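Side-chain contacts in hydrolase, isochorismatase family (Pseudomonas putida KT2440, PDB 4H17), which probably acts as a hydrolase of the isochorismatase family, built on a Rossmann-like parallel sheet flanked by helices: residues S25-D30 against E116-L121; E34-P39 against S43-A48; A53-A58 against A191-L196. One frame throughout, in Å; residues are numbered along the deposited sequence. Where two conformers were deposited one is given.

From the N terminus, strand 24-29 is the first element to take part, and its residues 25-30 meet 116-121 on the helix that ends at Leu121; interaction 1 thereby closes a loop of 85 residues. Within that loop falls interaction 2, a short closure of three residues in which 34-39, after the strand, packs on 43-48 at the start of helix 45-61. Interaction 3 opens farther along this helix, at 53-58, but ends near the C terminus at 191-196, so it crosses interaction 1 and follows interaction 2 in series. Strand 24-29 thus lies between the two helices, with Ile28 touching Leu56, while the Glu47-Arg54 salt bridge joins interactions 2 and 3 along one helix.

Interaction 1: residues S25-D30 against E116-L121; sequences SLIIID and ETLQEL
Ser25 and Ile27, alternate residues of strand 24-29, face Leu121 and Leu118 of helix 114-121. The helix belongs to the crossover connection that leaves edge strand 99-103, passes strands 66-71 and 24-29, and enters the parallel sheet again as strand 125-131.

The apolar part of the contact is van der Waals packing. Ile27 lays its longer branch out straight (chi2 172°), which carries CD1 off the sheet until it stands 4.3 Å from Leu118 CD2. Leu118 also rests on Ile67 and Leu126, residues of the strands on either side of 24-29, so its side chain straddles Ile27. Near the end of the helix, Leu121 brings CD2 to 3.8 Å from Ser25 OG, with its CB hardly farther off; this is packing of a hydroxyl against methyl and methylene carbon. Leu121 continues onto Pro65 and Ile67.

The polar part runs through one water. Ser25 has OG turned beside its own backbone N (chi1 -62°), from where the hydroxyl donates to the water over 3.0 Å. The water in turn donates to Leu118 O at 2.9 Å, a carbonyl of the last helical turn that also receives a weak bond from Leu121 N.

The two segments bury 131 Å² between them, about two thirds of it on Ile27, Leu118 and Leu121. Apolar side chains therefore seat the helix on this face of the sheet without fixing a precise direction, whereas the water bridge gives the buried serine hydroxyl an acceptor and links strand to helix at a defined point.

Interaction 2: residues E34-P39 against S43-A48; sequences EYLSGP and SGMDEA. With EDO (1,2-ethanediol), chain H; SO4 (sulfate ion), chain C.
Tyr35 OH donates a hydrogen bond of 2.7 Å to sulfate O4, while the CB of the same residue packs against Met45 at the start of helix 45-61. Both segments belong to the beta-alpha-beta unit of the Rossmann-like fold that begins with strand 24-29: residues 34-39 lie in the loop after the strand, and Gly44 is the N-cap of the helix. The sulfate, probably taken up from the crystallisation liquor, meets the phenol at its edge and in the plane of the ring. Ser135, Ser136, His71 and the backbone N of Met132 also bind it, so the tyrosine contributes to one wall of an anion-holding pocket.

Contact with the helix is made by a single side chain, Met45, present as selenomethionine. Bent at chi2 (-64°) and again at chi3 (-99°), it brings its terminal methyl CE to 3.8 Å from Tyr35 CB and 3.9 Å from Leu36 CD2. The side chains of Leu36 and Met45 cross at about a right angle. From CB the tyrosine ring leads away from Met45 and toward the sulfate, and Phe79 meets it edge-to-face. A phenylalanine here would keep the packing at CB but lack the hydroxyl, and would probably leave sulfate O4 without this donor.

Just before the helix, a 1,2-ethanediol molecule, also probably from the liquor, is held between Thr160 N and the carbonyl of Ser43. Its O2 donates to Ser43 O at 2.9 Å, and its O1 reaches the same oxygen in a weak bond of 3.3 Å.

Interaction 3: residues A53-A58 against A191-L196; sequences ARLLDA and APTASL
Helix 45-61, in the crossover between strands 24-29 and 66-71 of the Rossmann-like fold, is met by the 3-10 turn that follows strand 189-191 at the edge of the sheet. Thr193 is the central side chain of the contact. Its CG2 stands anti to the backbone N and points at the helix, lying 4.1 Å from Arg54 CB and 4.2 Å from Leu55 CG. The same rotation (chi1 -64°) turns OG1 to Asp156 OD1, its hydrogen-bond partner on strand 150-159. Leu55 also brings CD2 to 4.4 Å from Leu196 CB and touches Cys129 of strand 125-131.

The turn is braced internally at Pro192 O, which accepts both Ser195 N, at 3.0 Å, and Ser195 OG, at 2.7 Å; the hydroxyl approaches in the carbonyl plane. Arg54 offers the contact its CB alone, since its extended chain carries NH1 to Asn51 and to a salt bridge with Glu47.

Across the 168 Å² buried here, the segments meet through hydrocarbon, while the polar ends of Thr193 and Arg54 are paired away from the interface. The chain end thus packs on the helix by shape and apolar character, and the bond of OG1 to Asp156 probably helps keep Thr193 CG2 turned to the helix.

Interaction 1: residues S25-D30 against E116-L121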
loop_
_atom_site.group_PDB
_atom_site.type_symbol
_atom_site.label_atom_id
_atom_site.label_comp_id
_atom_site.label_asym_id
_atom_site.label_seq_id
_atom_site.Cartn_x
_atom_site.Cartn_y
_atom_site.Cartn_z
ATOM N N SER A 25 20.964 -4.013 2.830
ATOM C CA SER A 25 20.995 -3.736 1.376
ATOM C C SER A 25 20.224 -2.422 1.154
ATOM O O SER A 25 19.151 -2.218 1.741
ATOM C CB SER A 25 20.322 -4.819 0.572
ATOM O OG SER A 25 20.925 -6.125 0.675
ATOM N N LEU A 26 20.757 -1.530 0.311
ATOM C CA LEU A 26 20.133 -0.219 0.035
ATOM C C LEU A 26 19.403 -0.301 -1.307
ATOM O O LEU A 26 19.962 -0.784 -2.297
ATOM C CB LEU A 26 21.159 0.894 -0.066
ATOM C CG LEU A 26 20.669 2.291 -0.490
ATOM C CD1 LEU A 26 19.692 2.902 0.506
ATOM C CD2 LEU A 26 21.858 3.205 -0.682
ATOM N N ILE A 27 18.144 0.090 -1.313
ATOM C CA ILE A 27 17.288 0.098 -2.512
ATOM C C ILE A 27 16.799 1.511 -2.801
ATOM O O ILE A 27 16.150 2.132 -1.959
ATOM C CB ILE A 27 16.065 -0.841 -2.381
ATOM C CG1 ILE A 27 16.489 -2.273 -1.965
ATOM C CG2 ILE A 27 15.259 -0.845 -3.696
ATOM C CD1 ILE A 27 15.361 -3.224 -1.636
ATOM N N ILE A 28 17.137 2.014 -4.003
ATOM C CA ILE A 28 16.730 3.349 -4.425
ATOM C C ILE A 28 15.694 3.174 -5.530
ATOM O O ILE A 28 16.000 2.682 -6.619
ATOM C CB ILE A 28 17.909 4.169 -4.973
ATOM C CG1 ILE A 28 19.027 4.215 -3.936
ATOM C CG2 ILE A 28 17.448 5.590 -5.339
ATOM C CD1 ILE A 28 20.289 4.879 -4.411
ATOM N N ILE A 29 14.474 3.597 -5.247
ATOM C CA ILE A 29 13.334 3.381 -6.159
ATOM C C ILE A 29 13.054 4.616 -7.003
ATOM O O ILE A 29 12.697 5.708 -6.494
ATOM C CB ILE A 29 12.097 2.969 -5.358
ATOM C CG1 ILE A 29 12.342 1.631 -4.658
ATOM C CG2 ILE A 29 10.877 2.875 -6.245
ATOM C CD1 ILE A 29 11.251 1.154 -3.713
ATOM N N ASP A 30 13.259 4.477 -8.319
ATOM C CA ASP A 30 12.728 5.396 -9.302
ATOM C C ASP A 30 13.343 6.791 -9.240
ATOM O O ASP A 30 12.624 7.770 -9.346
ATOM C CB ASP A 30 11.191 5.485 -9.226
ATOM C CG ASP A 30 10.495 4.133 -9.466
ATOM O OD1 ASP A 30 11.080 3.218 -10.111
ATOM O OD2 ASP A 30 9.318 4.045 -9.034
ATOM N N GLU A 116 15.104 -12.939 -5.916
ATOM C CA GLU A 116 16.273 -13.795 -6.104
ATOM C C GLU A 116 17.523 -12.996 -5.776
ATOM O O GLU A 116 18.434 -13.490 -5.102
ATOM C CB GLU A 116 16.300 -14.270 -7.581
ATOM C CG GLU A 116 17.426 -15.194 -8.051
ATOM C CD GLU A 116 17.212 -15.709 -9.479
ATOM O OE1 GLU A 116 16.151 -15.420 -10.082
ATOM O OE2 GLU A 116 18.088 -16.426 -10.000
ATOM N N THR A 117 17.551 -11.742 -6.225
ATOM C CA THR A 117 18.669 -10.864 -5.959
ATOM C C THR A 117 18.847 -10.616 -4.453
ATOM O O THR A 117 19.972 -10.732 -3.882
ATOM C CB THR A 117 18.507 -9.546 -6.692
ATOM O OG1 THR A 117 18.537 -9.838 -8.100
ATOM C CG2 THR A 117 19.608 -8.570 -6.329
ATOM N N LEU A 118 17.772 -10.247 -3.780
ATOM C CA LEU A 118 17.873 -10.003 -2.341
ATOM C C LEU A 118 18.248 -11.282 -1.562
ATOM O O LEU A 118 19.009 -11.188 -0.606
ATOM C CB LEU A 118 16.596 -9.386 -1.802
ATOM C CG LEU A 118 16.227 -8.014 -2.348
ATOM C CD1 LEU A 118 14.899 -7.586 -1.732
ATOM C CD2 LEU A 118 17.350 -7.052 -2.020
ATOM N N GLN A 119 17.772 -12.450 -2.014
ATOM C CA GLN A 119 18.172 -13.752 -1.424
ATOM C C GLN A 119 19.681 -13.973 -1.548
ATOM O O GLN A 119 20.367 -14.287 -0.573
ATOM C CB GLN A 119 17.381 -14.895 -2.054
ATOM C CG GLN A 119 15.961 -14.919 -1.554
ATOM C CD GLN A 119 15.117 -15.957 -2.265
ATOM O OE1 GLN A 119 15.157 -16.073 -3.485
ATOM N NE2 GLN A 119 14.367 -16.724 -1.504
ATOM N N GLU A 120 20.194 -13.715 -2.744
ATOM C CA GLU A 120 21.585 -13.848 -3.022
ATOM C C GLU A 120 22.453 -12.931 -2.170
ATOM O O GLU A 120 23.594 -13.295 -1.775
ATOM C CB GLU A 120 21.787 -13.499 -4.476
ATOM C CG GLU A 120 23.141 -13.859 -5.016
ATOM C CD GLU A 120 23.240 -13.620 -6.511
ATOM O OE1 GLU A 120 22.347 -12.958 -7.056
ATOM O OE2 GLU A 120 24.191 -14.120 -7.120
ATOM N N LEU A 121 21.940 -11.740 -1.888
ATOM C CA LEU A 121 22.686 -10.770 -1.112
ATOM C C LEU A 121 22.688 -11.124 0.387
ATOM O O LEU A 121 23.601 -10.763 1.126
ATOM C CB LEU A 121 22.115 -9.393 -1.297
ATOM C CG LEU A 121 22.638 -8.573 -2.486
ATOM C CD1 LEU A 121 22.888 -9.436 -3.708
ATOM C CD2 LEU A 121 21.766 -7.393 -2.852
HETATM O O HOH W 1 19.457 -8.716 0.883
#

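Interaction 2: residues E34-P39 against S43-A48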
loop_
_atom_site.group_PDB
_atom_site.type_symbol
_atom_site.label_atom_id
_atom_site.label_comp_id
_atom_site.label_asym_id
_atom_site.label_seq_id
_atom_site.Cartn_x
_atom_site.Cartn_y
_atom_site.Cartn_z
ATOM N N GLU A 34 11.725 12.187 -14.719
ATOM C CA GLU A 34 10.283 12.351 -14.828
ATOM C C GLU A 34 9.734 13.161 -13.660
ATOM O O GLU A 34 8.868 14.009 -13.857
ATOM C CB GLU A 34 9.612 10.977 -14.865
ATOM C CG GLU A 34 8.097 11.029 -14.954
ATOM C CD GLU A 34 7.549 11.505 -16.289
ATOM O OE1 GLU A 34 7.965 10.979 -17.345
ATOM O OE2 GLU A 34 6.688 12.403 -16.319
ATOM N N TYR A 35 10.311 12.968 -12.477
ATOM C CA TYR A 35 9.777 13.552 -11.266
ATOM C C TYR A 35 10.227 14.986 -11.009
ATOM O O TYR A 35 9.894 15.543 -9.929
ATOM C CB TYR A 35 10.130 12.677 -10.075
ATOM C CG TYR A 35 9.557 11.289 -10.091
ATOM C CD1 TYR A 35 8.172 11.085 -10.162
ATOM C CD2 TYR A 35 10.390 10.158 -10.038
ATOM C CE1 TYR A 35 7.654 9.804 -10.147
ATOM C CE2 TYR A 35 9.857 8.882 -10.041
ATOM C CZ TYR A 35 8.510 8.711 -10.093
ATOM O OH TYR A 35 8.167 7.361 -10.045
ATOM N N LEU A 36 11.066 15.547 -11.899
ATOM C CA LEU A 36 11.620 16.894 -11.652
ATOM C C LEU A 36 10.821 18.004 -12.362
ATOM O O LEU A 36 11.049 19.204 -12.131
ATOM C CB LEU A 36 13.081 16.923 -12.084
ATOM C CG LEU A 36 14.113 15.996 -11.435
ATOM C CD1 LEU A 36 15.531 16.126 -11.993
ATOM C CD2 LEU A 36 14.129 16.167 -9.933
ATOM N N SER A 37 9.890 17.625 -13.223
ATOM C CA SER A 37 9.108 18.580 -13.973
ATOM C C SER A 37 7.794 17.930 -14.440
ATOM O O SER A 37 7.618 16.740 -14.283
ATOM C CB SER A 37 9.918 19.109 -15.165
ATOM O OG SER A 37 10.037 18.099 -16.156
ATOM N N GLY A 38 6.893 18.713 -15.023
ATOM C CA GLY A 38 5.593 18.216 -15.517
ATOM C C GLY A 38 4.586 17.824 -14.427
ATOM O O GLY A 38 4.755 18.180 -13.275
ATOM N N PRO A 39 3.516 17.091 -14.806
ATOM C CA PRO A 39 2.466 16.693 -13.874
ATOM C C PRO A 39 2.971 15.782 -12.766
ATOM O O PRO A 39 2.341 15.713 -11.693
ATOM C CB PRO A 39 1.445 15.949 -14.769
ATOM C CG PRO A 39 2.198 15.574 -15.979
ATOM C CD PRO A 39 3.275 16.594 -16.165
ATOM N N SER A 43 7.148 17.079 -4.749
ATOM C CA SER A 43 7.385 18.172 -3.814
ATOM C C SER A 43 8.524 17.842 -2.882
ATOM O O SER A 43 8.697 16.700 -2.494
ATOM C CB SER A 43 6.143 18.472 -2.973
ATOM O OG SER A 43 5.070 18.873 -3.780
ATOM N N GLY A 44 9.298 18.863 -2.527
ATOM C CA GLY A 44 10.443 18.649 -1.651
ATOM C C GLY A 44 11.544 17.804 -2.289
ATOM O O GLY A 44 12.262 17.098 -1.575
HETATM N N MSE A 45 11.747 17.919 -3.598
HETATM C CA MSE A 45 12.728 17.084 -4.268
HETATM C C MSE A 45 14.135 17.458 -3.995
HETATM O O MSE A 45 14.993 16.583 -3.940
HETATM C CB MSE A 45 12.620 17.030 -5.794
HETATM C CG MSE A 45 11.498 16.152 -6.264
HETATM SE SE MSE A 45 11.899 14.309 -5.689
HETATM C CE MSE A 45 12.646 13.596 -7.345
ATOM N N ASP A 46 14.430 18.757 -3.884
ATOM C CA ASP A 46 15.819 19.167 -3.624
ATOM C C ASP A 46 16.410 18.397 -2.443
ATOM O O ASP A 46 17.544 17.855 -2.518
ATOM C CB ASP A 46 15.874 20.671 -3.322
ATOM C CG ASP A 46 15.720 21.515 -4.549
ATOM O OD1 ASP A 46 15.601 20.962 -5.658
ATOM O OD2 ASP A 46 15.707 22.755 -4.406
ATOM N N GLU A 47 15.664 18.383 -1.329
ATOM C CA GLU A 47 16.182 17.750 -0.138
ATOM C C GLU A 47 16.100 16.253 -0.170
ATOM O O GLU A 47 16.995 15.596 0.314
ATOM C CB GLU A 47 15.549 18.269 1.148
ATOM C CG GLU A 47 16.361 17.908 2.400
ATOM C CD GLU A 47 17.814 18.428 2.397
ATOM O OE1 GLU A 47 18.149 19.347 1.609
ATOM O OE2 GLU A 47 18.643 17.914 3.191
ATOM N N ALA A 48 15.041 15.698 -0.773
ATOM C CA ALA A 48 14.982 14.243 -0.923
ATOM C C ALA A 48 16.129 13.708 -1.765
ATOM O O ALA A 48 16.775 12.716 -1.369
ATOM C CB ALA A 48 13.674 13.795 -1.517
HETATM C C1 EDO H . 6.732 16.247 0.978
HETATM O O1 EDO H . 7.130 17.448 0.291
HETATM C C2 EDO H . 7.361 15.073 0.232
HETATM O O2 EDO H . 6.888 14.963 -1.112
HETATM S S SO4 C . 5.352 5.612 -9.055
HETATM O O1 SO4 C . 6.253 4.584 -9.617
HETATM O O2 SO4 C . 5.423 5.638 -7.616
HETATM O O3 SO4 C . 3.968 5.231 -9.425
HETATM O O4 SO4 C . 5.564 6.941 -9.657
#

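Interaction 3: residues A53-A58 against A191-L196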
loop_
_atom_site.group_PDB
_atom_site.type_symbol
_atom_site.label_atom_id
_atom_site.label_comp_id
_atom_site.label_asym_id
_atom_site.label_seq_id
_atom_site.Cartn_x
_atom_site.Cartn_y
_atom_site.Cartn_z
ATOM N N ALA A 53 21.532 11.041 -2.158
ATOM C CA ALA A 53 22.921 11.146 -2.456
ATOM C C ALA A 53 23.753 10.845 -1.213
ATOM O O ALA A 53 24.744 10.173 -1.293
ATOM C CB ALA A 53 23.263 12.511 -3.034
ATOM N N ARG A 54 23.280 11.316 -0.048
ATOM C CA ARG A 54 23.960 11.016 1.218
ATOM C C ARG A 54 23.943 9.522 1.511
ATOM O O ARG A 54 24.965 8.976 1.950
ATOM C CB ARG A 54 23.360 11.790 2.387
ATOM C CG ARG A 54 23.558 13.278 2.261
ATOM C CD ARG A 54 22.952 14.059 3.414
ATOM N NE ARG A 54 23.234 15.483 3.223
ATOM C CZ ARG A 54 22.342 16.437 2.937
ATOM N NH1 ARG A 54 21.041 16.179 2.830
ATOM N NH2 ARG A 54 22.742 17.691 2.796
ATOM N N LEU A 55 22.810 8.863 1.275
ATOM C CA LEU A 55 22.717 7.438 1.530
ATOM C C LEU A 55 23.622 6.698 0.581
ATOM O O LEU A 55 24.332 5.783 0.994
ATOM C CB LEU A 55 21.286 6.932 1.353
ATOM C CG LEU A 55 20.251 7.391 2.399
ATOM C CD1 LEU A 55 18.848 7.105 1.899
ATOM C CD2 LEU A 55 20.524 6.740 3.753
ATOM N N LEU A 56 23.619 7.091 -0.687
ATOM C CA LEU A 56 24.509 6.456 -1.664
ATOM C C LEU A 56 25.972 6.591 -1.310
ATOM O O LEU A 56 26.752 5.633 -1.386
ATOM C CB LEU A 56 24.331 7.091 -3.029
ATOM C CG LEU A 56 23.236 6.550 -3.889
ATOM C CD1 LEU A 56 23.170 7.425 -5.124
ATOM C CD2 LEU A 56 23.568 5.097 -4.270
ATOM N N ASP A 57 26.354 7.796 -0.908
ATOM C CA ASP A 57 27.719 8.070 -0.495
ATOM C C ASP A 57 28.110 7.123 0.618
ATOM O O ASP A 57 29.162 6.493 0.545
ATOM C CB ASP A 57 27.857 9.531 -0.059
ATOM C CG ASP A 57 29.277 9.899 0.353
ATOM O OD1 ASP A 57 30.220 9.614 -0.413
ATOM O OD2 ASP A 57 29.438 10.476 1.452
ATOM N N ALA A 58 27.274 7.056 1.666
ATOM C CA ALA A 58 27.517 6.215 2.849
ATOM C C ALA A 58 27.566 4.735 2.531
ATOM O O ALA A 58 28.419 4.036 3.036
ATOM C CB ALA A 58 26.513 6.507 3.954
ATOM N N ALA A 191 12.552 6.218 9.364
ATOM C CA ALA A 191 13.704 6.903 9.973
ATOM C C ALA A 191 14.219 7.997 9.053
ATOM O O ALA A 191 14.047 7.896 7.841
ATOM C CB ALA A 191 14.798 5.918 10.255
ATOM N N PRO A 192 14.830 9.070 9.623
ATOM C CA PRO A 192 15.466 10.083 8.796
ATOM C C PRO A 192 16.888 9.665 8.386
ATOM O O PRO A 192 17.552 8.850 9.039
ATOM C CB PRO A 192 15.492 11.305 9.691
ATOM C CG PRO A 192 15.571 10.758 11.073
ATOM C CD PRO A 192 14.898 9.411 11.061
ATOM N N THR A 193 17.326 10.219 7.253
ATOM C CA THR A 193 18.607 9.904 6.658
ATOM C C THR A 193 19.737 10.020 7.693
ATOM O O THR A 193 20.631 9.174 7.735
ATOM C CB THR A 193 18.865 10.864 5.469
ATOM O OG1 THR A 193 17.889 10.654 4.437
ATOM C CG2 THR A 193 20.245 10.739 4.855
ATOM N N ALA A 194 19.681 11.084 8.479
ATOM C CA ALA A 194 20.750 11.411 9.443
ATOM C C ALA A 194 20.958 10.301 10.468
ATOM O O ALA A 194 22.063 10.105 10.960
ATOM C CB ALA A 194 20.438 12.728 10.138
ATOM N N SER A 195 19.914 9.531 10.758
ATOM C CA SER A 195 20.026 8.431 11.709
ATOM C C SER A 195 20.748 7.183 11.146
ATOM O O SER A 195 21.018 6.266 11.889
ATOM C CB SER A 195 18.640 7.996 12.176
ATOM O OG SER A 195 17.982 7.208 11.182
ATOM N N LEU A 196 21.045 7.162 9.849
ATOM C CA LEU A 196 21.576 5.961 9.172
ATOM C C LEU A 196 23.017 6.125 8.701
ATOM O O LEU A 196 23.701 5.137 8.453
ATOM C CB LEU A 196 20.664 5.571 7.971
ATOM C CG LEU A 196 19.266 5.102 8.371
ATOM C CD1 LEU A 196 18.301 5.114 7.186
ATOM C CD2 LEU A 196 19.286 3.709 8.981
#